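Local coordinates for protein DyP-type peroxidase (Pleurotus ostreatus PC15, PDB 6FSK) that probably catalyses peroxide-dependent oxidation of dyes and of manganese(II) as a secreted heme b enzyme of the dye-decolorizing peroxidase family, at residues N7-I12 against V75-S80; T20-F25 against V169-G174; F26-V31 against Q85-T90; S238-R243 against F470-I475. The protein carries 1 engineered substitution. All blocks are in the same frame, centred on the assembly; numbering follows the deposited sequence.

Interaction 1 of 4, residues N7-I12 against V75-S80; sequences NIQGDI and VNVSFS
Gln9 NE2 donates to two backbone carbonyls: across the contact it bonds to Val77 O at 2.9 Å, and outside it to Pro473 O. The other end of the same amide works on the same residue, since Gln9 OE1 accepts Val77 N at 2.9 Å, with N-H...O at 160° and the donor in the carbonyl plane on a lone pair. Gln9 CG lies anti to the carbonyl carbon (chi1 -67°), and the chain beyond it is extended, which carries the flat group to the strand. There it pairs with the N and O of Val77 much as a peptide group of a neighbouring strand would, just past the point where strand 462-472 ends. Asn76 passes Gln9 in the opposite direction, their amide planes well turned from each other, and its OD1 accepts Asp11 N at 3.0 Å from a donor tilted off the carbonyl plane. Its ND2 bonds to Val75 O at 2.8 Å and to Lys46 O, fixing the flip of the amide, while the Asp11 carboxylate turns to Tyr385 and Leu16. An alanine in place of Gln9 would probably leave Val77 N and O without these two mates, and Pro473 O without its donor. Two side-chain amides thus satisfy backbone N-H and C=O groups at a buried join between the N-terminal loop and strand 74-80.

Interaction 2 of 4, residues T20-F25 against V169-G174; sequences TETYFF and VTHVRG
Phe25 runs alongside Thr170, both side chains pointing the same way from paired antiparallel strands. Its CB starts 3.6 Å from Thr170 O, the carbonyl that also accepts Phe25 N at 2.9 Å. With CG anti to the carbonyl carbon (chi1 -58°), the ring keeps its edge to that oxygen, and CD2 comes within 3.9 Å of Thr170 CG2. One atom further, CE2 meets Val172 CG2 at 3.9 Å, again near the ring plane. The tip, CZ, reaches Phe242 CE2 at 3.6 Å, and Phe25 and Phe128 also meet edge-to-face. At Phe25 the strand pairing is irregular: Val169 N donates to Phe25 O at 2.8 Å, and Val169 and Thr170 both stand opposite this residue, a classic beta bulge. Strand order 4-1-3-2 in this half of the sheet is that of the ferredoxin-like fold, and 20-25 with 169-174 is its first strand against its last. Val172 CG2 also touches Tyr23 CB, so one methyl touches two aromatic side chains. On the other face of the sheet, Thr22 OG1 lies 3.7 Å from Arg173 CG, and the guanidinium beyond turns to a salt bridge with Asp175.

Interaction 3 of 4, residues F26-V31 against Q85-T90; sequences FDVTNV and QKLGIT
Val28 and Leu87 cross at about a right angle, and the methyl Leu87 CD2 is placed against both branches of the valine, 4.2 Å from Val28 CG1. The same methyl is 4.2 Å from Val31 CG1, which puts one leucine branch against two valines. Lys86 runs over them by its aliphatic chain: its CG is 4.0 Å from Val28 CB, and a bend at chi2 (71°) turns the remainder of the chain so that CE lies 3.4 Å from Val28 O. Val31 meets this chain obliquely, its CG2 touching Lys86 CE at 3.9 Å and resting 3.4 Å from Lys86 O. The contact across the two segments is therefore made by carbon surfaces and by carbonyl oxygens against methyl or methylene groups. Phe34, on helix 31-41, packs on both Val28 and Leu87, and Phe79 adds to the leucine side. Leu87 O bonds to Lys35 NZ, a polar tie between the same elements. One segment holds the C-terminal end of helix 81-86, which Gly88, at positive phi, closes in a Schellman motif. The other leads from strand 20-28 into helix 31-41, with Asn30 as N-cap, its OD1 bonded to Gln33 N, at the first strand-to-helix turn of a ferredoxin-like domain.

Interaction 4 of 4, residues S238-R243 against F470-I475; sequences SFLTFR and FFSPSI
Phe239 and Phe471 form a T-shaped pair: Phe471 CD1 stands 3.7 Å above the centre of the Phe239 ring, with centroids 4.9 Å apart and planes at 62°. Two different first torsions make this possible, CG of Phe471 being anti to its backbone N (chi1 -175°) and CG of Phe239 anti to its carbonyl carbon. The Phe471 ring also passes close to the backbone of Ser238, CE1 lying 3.6 Å from Ser238 N. Beyond the rings, the residues on either side form hydrogen-bonded antiparallel pairs, Ser472 N giving a nearly straight bond to Ser238 O at 2.8 Å and Leu240 N bonding to Phe470 O at 2.8 Å. The opposite face of the sheet has Leu240 CB against Phe470 CB at 4.1 Å, and Phe242 CB at the edge of the Phe470 ring. Further out, Phe98 meets Phe239 edge-to-face, Ser472 OG is bonded to Ser78 OG, and Ser238 OG to Ile217 O. An alanine in place of Phe239 would probably leave the Phe471 ring, and Phe98, without their aromatic partner. The two strands are antiparallel neighbours in mid-sheet, the Phe242 side chain about 6 Å from that of heme-binding Phe382. Backbone bonds fix their register, a C-H to pi-face contact sets how the two rings meet, and the buried serine hydroxyls find protein partners.

All four contacts reach one eight-stranded antiparallel sheet. Interactions 1 and 4 are closest, centres 6 Å apart, since strands 74-80 and 462-472 are neighbours and Phe79 O meets Phe471 N at 2.7 Å. Interactions 2 and 3 share strand 20-28, with centres 20 Å apart, and interactions 1 and 3 touch through Phe79, centres 17 Å apart. Along the chain interaction 3 falls within the span of interaction 2, interaction 1 alternates with both, and interaction 4 closes last. Interactions 1 to 3 belong to the N-terminal DyP barrel domain. Interaction 4 brings in strand 238-247 of the C-terminal DyP region, the side chain of Phe242 about 11 Å from the heme, so one sheet joins strands of both parts.

Interaction 1 of 4, residues N7-I12 against V75-S80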
# COMPACT_ATOMS: atom_id res chain seq x y z
N ASN A 7 19.76 -9.20 -8.53
CA ASN A 7 18.77 -10.08 -9.14
C ASN A 7 17.33 -9.63 -8.79
O ASN A 7 16.41 -10.17 -9.34
CB ASN A 7 18.92 -11.57 -8.73
CG ASN A 7 18.23 -12.52 -9.66
OD1 ASN A 7 18.23 -12.33 -10.88
ND2 ASN A 7 17.58 -13.47 -9.07
N ILE A 8 17.22 -8.65 -7.91
CA ILE A 8 15.87 -8.24 -7.34
C ILE A 8 15.51 -6.87 -7.91
O ILE A 8 16.30 -5.90 -7.89
CB ILE A 8 15.96 -8.17 -5.79
CG1 ILE A 8 16.18 -9.59 -5.27
CG2 ILE A 8 14.67 -7.63 -5.20
CD1 ILE A 8 16.86 -9.64 -3.90
N GLN A 9 14.29 -6.73 -8.40
CA GLN A 9 13.85 -5.45 -8.83
C GLN A 9 13.79 -4.44 -7.71
O GLN A 9 13.27 -4.71 -6.63
CB GLN A 9 12.50 -5.55 -9.59
CG GLN A 9 12.55 -6.29 -10.93
CD GLN A 9 11.29 -6.04 -11.74
OE1 GLN A 9 11.02 -4.87 -12.06
NE2 GLN A 9 10.59 -7.08 -12.13
N GLY A 10 14.29 -3.24 -8.03
CA GLY A 10 14.63 -2.24 -7.04
C GLY A 10 13.46 -1.58 -6.31
O GLY A 10 13.63 -1.09 -5.22
N ASP A 11 12.25 -1.70 -6.85
CA ASP A 11 11.16 -1.16 -6.06
C ASP A 11 10.80 -2.00 -4.88
O ASP A 11 10.14 -1.45 -3.97
CB ASP A 11 9.88 -0.99 -6.89
CG ASP A 11 8.92 0.10 -6.33
OD1 ASP A 11 9.45 1.15 -5.84
OD2 ASP A 11 7.71 -0.07 -6.52
N ILE A 12 11.19 -3.28 -4.85
CA ILE A 12 10.74 -4.21 -3.83
C ILE A 12 11.56 -3.90 -2.54
O ILE A 12 11.01 -3.62 -1.52
CB ILE A 12 10.90 -5.69 -4.27
CG1 ILE A 12 10.17 -5.99 -5.56
CG2 ILE A 12 10.49 -6.60 -3.17
CD1 ILE A 12 10.64 -7.22 -6.24
N VAL A 75 13.10 2.17 -13.85
CA VAL A 75 11.98 1.40 -14.39
C VAL A 75 11.92 0.03 -13.80
O VAL A 75 12.98 -0.64 -13.57
CB VAL A 75 12.08 1.28 -15.94
CG1 VAL A 75 13.31 0.57 -16.35
CG2 VAL A 75 10.89 0.56 -16.54
N ASN A 76 10.72 -0.44 -13.52
CA ASN A 76 10.47 -1.82 -13.07
C ASN A 76 9.29 -2.37 -13.91
O ASN A 76 8.60 -1.63 -14.67
CB ASN A 76 10.08 -1.91 -11.57
CG ASN A 76 11.26 -2.10 -10.61
OD1 ASN A 76 11.02 -2.51 -9.47
ND2 ASN A 76 12.50 -1.84 -11.05
N VAL A 77 9.02 -3.67 -13.80
CA VAL A 77 8.03 -4.35 -14.61
C VAL A 77 7.34 -5.45 -13.81
O VAL A 77 8.02 -6.13 -12.99
CB VAL A 77 8.59 -4.95 -15.95
CG1 VAL A 77 9.54 -6.14 -15.65
CG2 VAL A 77 7.45 -5.42 -16.85
N SER A 78 6.04 -5.71 -13.99
CA SER A 78 5.35 -6.69 -13.21
C SER A 78 4.23 -7.28 -14.06
O SER A 78 3.73 -6.59 -14.95
CB SER A 78 4.87 -6.04 -11.90
OG SER A 78 4.61 -6.94 -10.85
N PHE A 79 3.92 -8.54 -13.84
CA PHE A 79 3.00 -9.27 -14.70
C PHE A 79 1.86 -9.86 -13.95
O PHE A 79 2.02 -10.47 -12.85
CB PHE A 79 3.74 -10.44 -15.41
CG PHE A 79 4.74 -9.99 -16.39
CD1 PHE A 79 4.36 -9.73 -17.70
CD2 PHE A 79 6.03 -9.75 -16.02
CE1 PHE A 79 5.27 -9.25 -18.62
CE2 PHE A 79 6.98 -9.29 -16.93
CZ PHE A 79 6.57 -9.00 -18.24
N SER A 80 0.64 -9.75 -14.53
CA SER A 80 -0.50 -10.36 -13.91
C SER A 80 -0.63 -11.83 -14.25
O SER A 80 0.04 -12.34 -15.12
CB SER A 80 -1.79 -9.65 -14.37
OG SER A 80 -2.02 -9.99 -15.77

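Interaction 2 of 4, residues T20-F25 against V169-G174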
# COMPACT_ATOMS: atom_id res chain seq x y z
N THR A 20 7.70 11.87 -9.06
CA THR A 20 6.62 11.55 -9.99
C THR A 20 6.83 10.14 -10.51
O THR A 20 7.94 9.61 -10.52
CB THR A 20 6.47 12.58 -11.11
OG1 THR A 20 5.31 12.34 -11.90
CG2 THR A 20 7.71 12.63 -11.99
N GLU A 21 5.74 9.52 -10.88
CA GLU A 21 5.77 8.12 -11.32
C GLU A 21 4.64 7.86 -12.29
O GLU A 21 3.50 8.21 -12.00
CB GLU A 21 5.71 7.16 -10.09
CG GLU A 21 5.94 5.70 -10.40
CD GLU A 21 6.07 4.87 -9.13
OE1 GLU A 21 5.44 5.25 -8.15
OE2 GLU A 21 6.79 3.81 -9.20
N THR A 22 4.93 7.16 -13.39
CA THR A 22 3.92 6.70 -14.30
C THR A 22 3.84 5.19 -14.32
O THR A 22 4.85 4.50 -14.48
CB THR A 22 4.15 7.26 -15.69
OG1 THR A 22 3.99 8.68 -15.63
CG2 THR A 22 3.18 6.68 -16.68
N TYR A 23 2.60 4.68 -14.22
CA TYR A 23 2.28 3.28 -14.33
C TYR A 23 1.61 3.05 -15.70
O TYR A 23 0.52 3.61 -15.94
CB TYR A 23 1.43 2.74 -13.21
CG TYR A 23 2.06 2.75 -11.85
CD1 TYR A 23 2.01 3.86 -11.05
CD2 TYR A 23 2.69 1.57 -11.37
CE1 TYR A 23 2.58 3.87 -9.77
CE2 TYR A 23 3.30 1.56 -10.13
CZ TYR A 23 3.23 2.70 -9.32
OH TYR A 23 3.84 2.63 -8.04
N PHE A 24 2.29 2.30 -16.56
CA PHE A 24 1.84 2.02 -17.90
C PHE A 24 1.32 0.56 -17.97
O PHE A 24 2.09 -0.44 -17.91
CB PHE A 24 2.98 2.25 -18.89
CG PHE A 24 2.67 1.96 -20.32
CD1 PHE A 24 2.04 2.98 -21.06
CD2 PHE A 24 2.94 0.71 -20.91
CE1 PHE A 24 1.74 2.74 -22.43
CE2 PHE A 24 2.62 0.47 -22.30
CZ PHE A 24 2.03 1.49 -23.00
N PHE A 25 0.00 0.41 -18.08
CA PHE A 25 -0.65 -0.89 -18.06
C PHE A 25 -0.88 -1.39 -19.50
O PHE A 25 -1.37 -0.64 -20.34
CB PHE A 25 -1.98 -0.83 -17.32
CG PHE A 25 -1.85 -0.38 -15.90
CD1 PHE A 25 -1.52 -1.30 -14.94
CD2 PHE A 25 -2.08 0.92 -15.50
CE1 PHE A 25 -1.40 -0.92 -13.58
CE2 PHE A 25 -1.93 1.30 -14.15
CZ PHE A 25 -1.57 0.38 -13.22
N VAL A 169 -3.32 -0.30 -22.26
CA VAL A 169 -4.66 -0.37 -21.70
C VAL A 169 -5.00 1.03 -21.18
O VAL A 169 -6.08 1.57 -21.45
CB VAL A 169 -4.80 -1.49 -20.63
CG1 VAL A 169 -6.19 -1.37 -20.00
CG2 VAL A 169 -4.60 -2.87 -21.31
N THR A 170 -4.13 1.54 -20.31
CA THR A 170 -4.23 2.85 -19.78
C THR A 170 -2.96 3.19 -19.07
O THR A 170 -1.99 2.32 -18.97
CB THR A 170 -5.43 3.06 -18.80
OG1 THR A 170 -5.61 4.48 -18.61
CG2 THR A 170 -5.14 2.36 -17.46
N HIS A 171 -2.81 4.44 -18.62
CA HIS A 171 -1.65 4.77 -17.76
C HIS A 171 -2.17 5.72 -16.68
O HIS A 171 -3.16 6.44 -16.88
CB HIS A 171 -0.41 5.34 -18.50
CG HIS A 171 -0.59 6.70 -19.09
ND1 HIS A 171 -1.07 6.92 -20.36
CD2 HIS A 171 -0.25 7.90 -18.60
CE1 HIS A 171 -1.07 8.22 -20.60
NE2 HIS A 171 -0.51 8.82 -19.58
N VAL A 172 -1.53 5.68 -15.53
CA VAL A 172 -1.80 6.61 -14.45
C VAL A 172 -0.53 7.30 -13.97
O VAL A 172 0.57 6.73 -14.08
CB VAL A 172 -2.53 5.92 -13.27
CG1 VAL A 172 -3.83 5.28 -13.66
CG2 VAL A 172 -1.63 4.91 -12.62
N ARG A 173 -0.65 8.51 -13.47
CA ARG A 173 0.49 9.26 -13.00
C ARG A 173 0.30 9.65 -11.54
O ARG A 173 -0.77 10.15 -11.17
CB ARG A 173 0.77 10.49 -13.83
CG ARG A 173 2.16 11.10 -13.58
CD ARG A 173 2.30 12.39 -14.39
NE ARG A 173 1.57 13.45 -13.76
CZ ARG A 173 1.21 14.61 -14.32
NH1 ARG A 173 1.59 14.93 -15.60
NH2 ARG A 173 0.61 15.50 -13.60
N GLY A 174 1.34 9.53 -10.78
CA GLY A 174 1.40 10.02 -9.41
C GLY A 174 2.39 11.19 -9.34
O GLY A 174 3.41 11.27 -10.09

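Interaction 3 of 4, residues F26-V31 against Q85-T90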
# COMPACT_ATOMS: atom_id res chain seq x y z
N PHE A 26 -0.45 -2.61 -19.79
CA PHE A 26 -0.41 -3.09 -21.15
C PHE A 26 -0.98 -4.47 -21.29
O PHE A 26 -1.12 -5.28 -20.31
CB PHE A 26 1.02 -3.03 -21.68
CG PHE A 26 1.97 -4.01 -21.02
CD1 PHE A 26 2.15 -5.27 -21.50
CD2 PHE A 26 2.73 -3.62 -19.96
CE1 PHE A 26 3.04 -6.13 -20.90
CE2 PHE A 26 3.60 -4.46 -19.34
CZ PHE A 26 3.76 -5.72 -19.81
N ASP A 27 -1.32 -4.80 -22.55
CA ASP A 27 -1.63 -6.16 -23.00
C ASP A 27 -0.54 -6.54 -24.01
O ASP A 27 0.05 -5.70 -24.68
CB ASP A 27 -2.93 -6.29 -23.68
CG ASP A 27 -4.07 -6.13 -22.80
OD1 ASP A 27 -4.03 -6.53 -21.58
OD2 ASP A 27 -5.12 -5.57 -23.31
N VAL A 28 -0.18 -7.83 -23.97
CA VAL A 28 0.74 -8.47 -24.93
C VAL A 28 -0.08 -8.83 -26.13
O VAL A 28 -1.03 -9.59 -26.00
CB VAL A 28 1.39 -9.74 -24.33
CG1 VAL A 28 2.33 -10.35 -25.40
CG2 VAL A 28 2.25 -9.36 -23.12
N THR A 29 0.32 -8.32 -27.31
CA THR A 29 -0.41 -8.61 -28.55
C THR A 29 0.30 -9.64 -29.47
O THR A 29 -0.38 -10.28 -30.29
CB THR A 29 -0.73 -7.32 -29.35
OG1 THR A 29 0.45 -6.60 -29.61
CG2 THR A 29 -1.67 -6.40 -28.55
N ASN A 30 1.63 -9.79 -29.35
CA ASN A 30 2.39 -10.76 -30.13
C ASN A 30 3.44 -11.32 -29.12
O ASN A 30 4.38 -10.64 -28.77
CB ASN A 30 3.00 -10.00 -31.27
CG ASN A 30 3.90 -10.83 -32.13
OD1 ASN A 30 4.50 -11.87 -31.68
ND2 ASN A 30 4.04 -10.37 -33.34
N VAL A 31 3.19 -12.53 -28.69
CA VAL A 31 3.96 -13.17 -27.60
C VAL A 31 5.40 -13.31 -28.05
O VAL A 31 6.34 -12.99 -27.34
CB VAL A 31 3.39 -14.50 -27.26
CG1 VAL A 31 4.34 -15.35 -26.36
CG2 VAL A 31 1.97 -14.39 -26.69
N GLN A 85 -0.38 -16.26 -18.20
CA GLN A 85 -1.11 -17.19 -19.09
C GLN A 85 -0.90 -16.83 -20.58
O GLN A 85 -0.63 -17.73 -21.45
CB GLN A 85 -2.55 -17.18 -18.77
CG GLN A 85 -2.93 -17.72 -17.36
CD GLN A 85 -3.10 -19.24 -17.28
OE1 GLN A 85 -2.20 -19.99 -16.83
NE2 GLN A 85 -4.27 -19.71 -17.69
N LYS A 86 -1.00 -15.56 -20.93
CA LYS A 86 -0.86 -15.18 -22.34
C LYS A 86 0.52 -15.56 -22.82
O LYS A 86 0.69 -15.98 -23.98
CB LYS A 86 -1.06 -13.66 -22.50
CG LYS A 86 -0.80 -13.09 -23.87
CD LYS A 86 -1.91 -13.54 -24.84
CE LYS A 86 -1.64 -12.94 -26.22
NZ LYS A 86 -2.79 -13.36 -27.08
N LEU A 87 1.53 -15.46 -21.99
CA LEU A 87 2.89 -15.72 -22.35
C LEU A 87 3.24 -17.27 -22.33
O LEU A 87 4.36 -17.60 -22.60
CB LEU A 87 3.87 -14.95 -21.44
CG LEU A 87 3.87 -13.42 -21.54
CD1 LEU A 87 4.68 -12.73 -20.47
CD2 LEU A 87 4.39 -12.96 -22.89
N GLY A 88 2.33 -18.10 -21.92
CA GLY A 88 2.55 -19.54 -21.77
C GLY A 88 3.37 -19.92 -20.55
O GLY A 88 3.94 -20.99 -20.51
N ILE A 89 3.40 -19.06 -19.53
CA ILE A 89 4.08 -19.36 -18.29
C ILE A 89 2.99 -19.82 -17.36
O ILE A 89 2.22 -19.01 -16.79
CB ILE A 89 4.83 -18.13 -17.77
CG1 ILE A 89 5.88 -17.68 -18.76
CG2 ILE A 89 5.49 -18.40 -16.42
CD1 ILE A 89 6.37 -16.23 -18.60
N THR A 90 2.86 -21.11 -17.18
CA THR A 90 1.67 -21.67 -16.54
C THR A 90 1.90 -22.26 -15.15
O THR A 90 0.95 -22.76 -14.58
CB THR A 90 1.05 -22.77 -17.44
OG1 THR A 90 2.02 -23.80 -17.63
CG2 THR A 90 0.71 -22.20 -18.79

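Interaction 4 of 4, residues S238-R243 against F470-I475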
# COMPACT_ATOMS: atom_id res chain seq x y z
N SER A 238 8.36 -10.77 -6.26
CA SER A 238 7.44 -10.38 -5.17
C SER A 238 6.09 -10.02 -5.83
O SER A 238 6.06 -9.60 -6.98
CB SER A 238 8.02 -9.20 -4.44
OG SER A 238 7.22 -8.86 -3.29
N PHE A 239 5.02 -10.14 -5.09
CA PHE A 239 3.67 -9.78 -5.52
C PHE A 239 3.44 -8.32 -5.26
O PHE A 239 3.58 -7.81 -4.14
CB PHE A 239 2.59 -10.60 -4.84
CG PHE A 239 2.59 -12.06 -5.18
CD1 PHE A 239 1.93 -12.50 -6.28
CD2 PHE A 239 3.28 -13.00 -4.43
CE1 PHE A 239 1.92 -13.80 -6.65
CE2 PHE A 239 3.33 -14.32 -4.83
CZ PHE A 239 2.58 -14.73 -5.91
N LEU A 240 3.11 -7.62 -6.35
CA LEU A 240 2.80 -6.19 -6.39
C LEU A 240 1.27 -6.07 -6.42
O LEU A 240 0.64 -6.41 -7.45
CB LEU A 240 3.38 -5.58 -7.65
CG LEU A 240 3.42 -4.09 -7.78
CD1 LEU A 240 4.28 -3.62 -8.94
CD2 LEU A 240 2.04 -3.46 -7.88
N THR A 241 0.68 -5.54 -5.37
CA THR A 241 -0.75 -5.13 -5.38
C THR A 241 -0.85 -3.67 -5.74
O THR A 241 -0.25 -2.84 -5.08
CB THR A 241 -1.38 -5.41 -4.00
OG1 THR A 241 -1.44 -6.81 -3.77
CG2 THR A 241 -2.82 -4.83 -4.00
N PHE A 242 -1.65 -3.36 -6.79
CA PHE A 242 -1.98 -1.98 -7.17
C PHE A 242 -3.43 -1.68 -6.89
O PHE A 242 -4.28 -2.49 -7.26
CB PHE A 242 -1.71 -1.74 -8.64
CG PHE A 242 -2.18 -0.40 -9.12
CD1 PHE A 242 -1.57 0.77 -8.72
CD2 PHE A 242 -3.25 -0.32 -9.98
CE1 PHE A 242 -2.02 2.01 -9.23
CE2 PHE A 242 -3.70 0.92 -10.42
CZ PHE A 242 -3.13 2.04 -9.98
N ARG A 243 -3.69 -0.55 -6.22
CA ARG A 243 -5.07 -0.06 -5.95
C ARG A 243 -5.14 1.39 -6.29
O ARG A 243 -4.36 2.20 -5.80
CB ARG A 243 -5.49 -0.28 -4.49
CG ARG A 243 -5.45 -1.76 -4.08
CD ARG A 243 -6.76 -2.46 -4.36
NE ARG A 243 -7.90 -2.11 -3.53
CZ ARG A 243 -9.17 -2.28 -3.85
NH1 ARG A 243 -9.53 -2.69 -5.05
NH2 ARG A 243 -10.08 -1.94 -2.95
N PHE A 470 -0.08 -8.22 -9.50
CA PHE A 470 1.00 -8.53 -10.39
C PHE A 470 2.14 -9.25 -9.62
O PHE A 470 2.14 -9.26 -8.40
CB PHE A 470 1.62 -7.26 -11.00
CG PHE A 470 0.66 -6.36 -11.77
CD1 PHE A 470 0.41 -6.51 -13.09
CD2 PHE A 470 -0.02 -5.42 -11.11
CE1 PHE A 470 -0.45 -5.66 -13.75
CE2 PHE A 470 -0.86 -4.54 -11.76
CZ PHE A 470 -1.08 -4.67 -13.07
N PHE A 471 3.01 -9.88 -10.38
CA PHE A 471 4.24 -10.50 -9.87
C PHE A 471 5.43 -9.88 -10.55
O PHE A 471 5.48 -9.88 -11.80
CB PHE A 471 4.16 -12.02 -10.02
CG PHE A 471 5.32 -12.74 -9.40
CD1 PHE A 471 5.30 -12.95 -8.02
CD2 PHE A 471 6.37 -13.22 -10.13
CE1 PHE A 471 6.36 -13.60 -7.36
CE2 PHE A 471 7.40 -13.93 -9.47
CZ PHE A 471 7.39 -14.12 -8.13
N SER A 472 6.35 -9.32 -9.77
CA SER A 472 7.55 -8.69 -10.24
C SER A 472 8.72 -9.71 -10.25
O SER A 472 9.19 -10.04 -9.18
CB SER A 472 7.91 -7.57 -9.28
OG SER A 472 6.98 -6.46 -9.43
N PRO A 473 9.07 -10.23 -11.43
CA PRO A 473 10.01 -11.32 -11.39
C PRO A 473 11.41 -10.80 -11.17
O PRO A 473 11.76 -9.62 -11.34
CB PRO A 473 9.84 -11.99 -12.80
CG PRO A 473 8.55 -11.39 -13.35
CD PRO A 473 8.53 -10.01 -12.79
N SER A 474 12.31 -11.74 -10.85
CA SER A 474 13.72 -11.41 -10.76
C SER A 474 14.34 -11.18 -12.12
O SER A 474 13.73 -11.54 -13.12
CB SER A 474 14.44 -12.64 -10.09
OG SER A 474 14.59 -13.69 -11.07
N ILE A 475 15.53 -10.61 -12.14
CA ILE A 475 16.22 -10.35 -13.40
C ILE A 475 16.50 -11.68 -14.12
O ILE A 475 16.20 -11.80 -15.30
CB ILE A 475 17.47 -9.52 -13.20
CG1 ILE A 475 17.19 -8.15 -12.49
CG2 ILE A 475 18.20 -9.36 -14.53
CD1 ILE A 475 16.21 -7.30 -13.28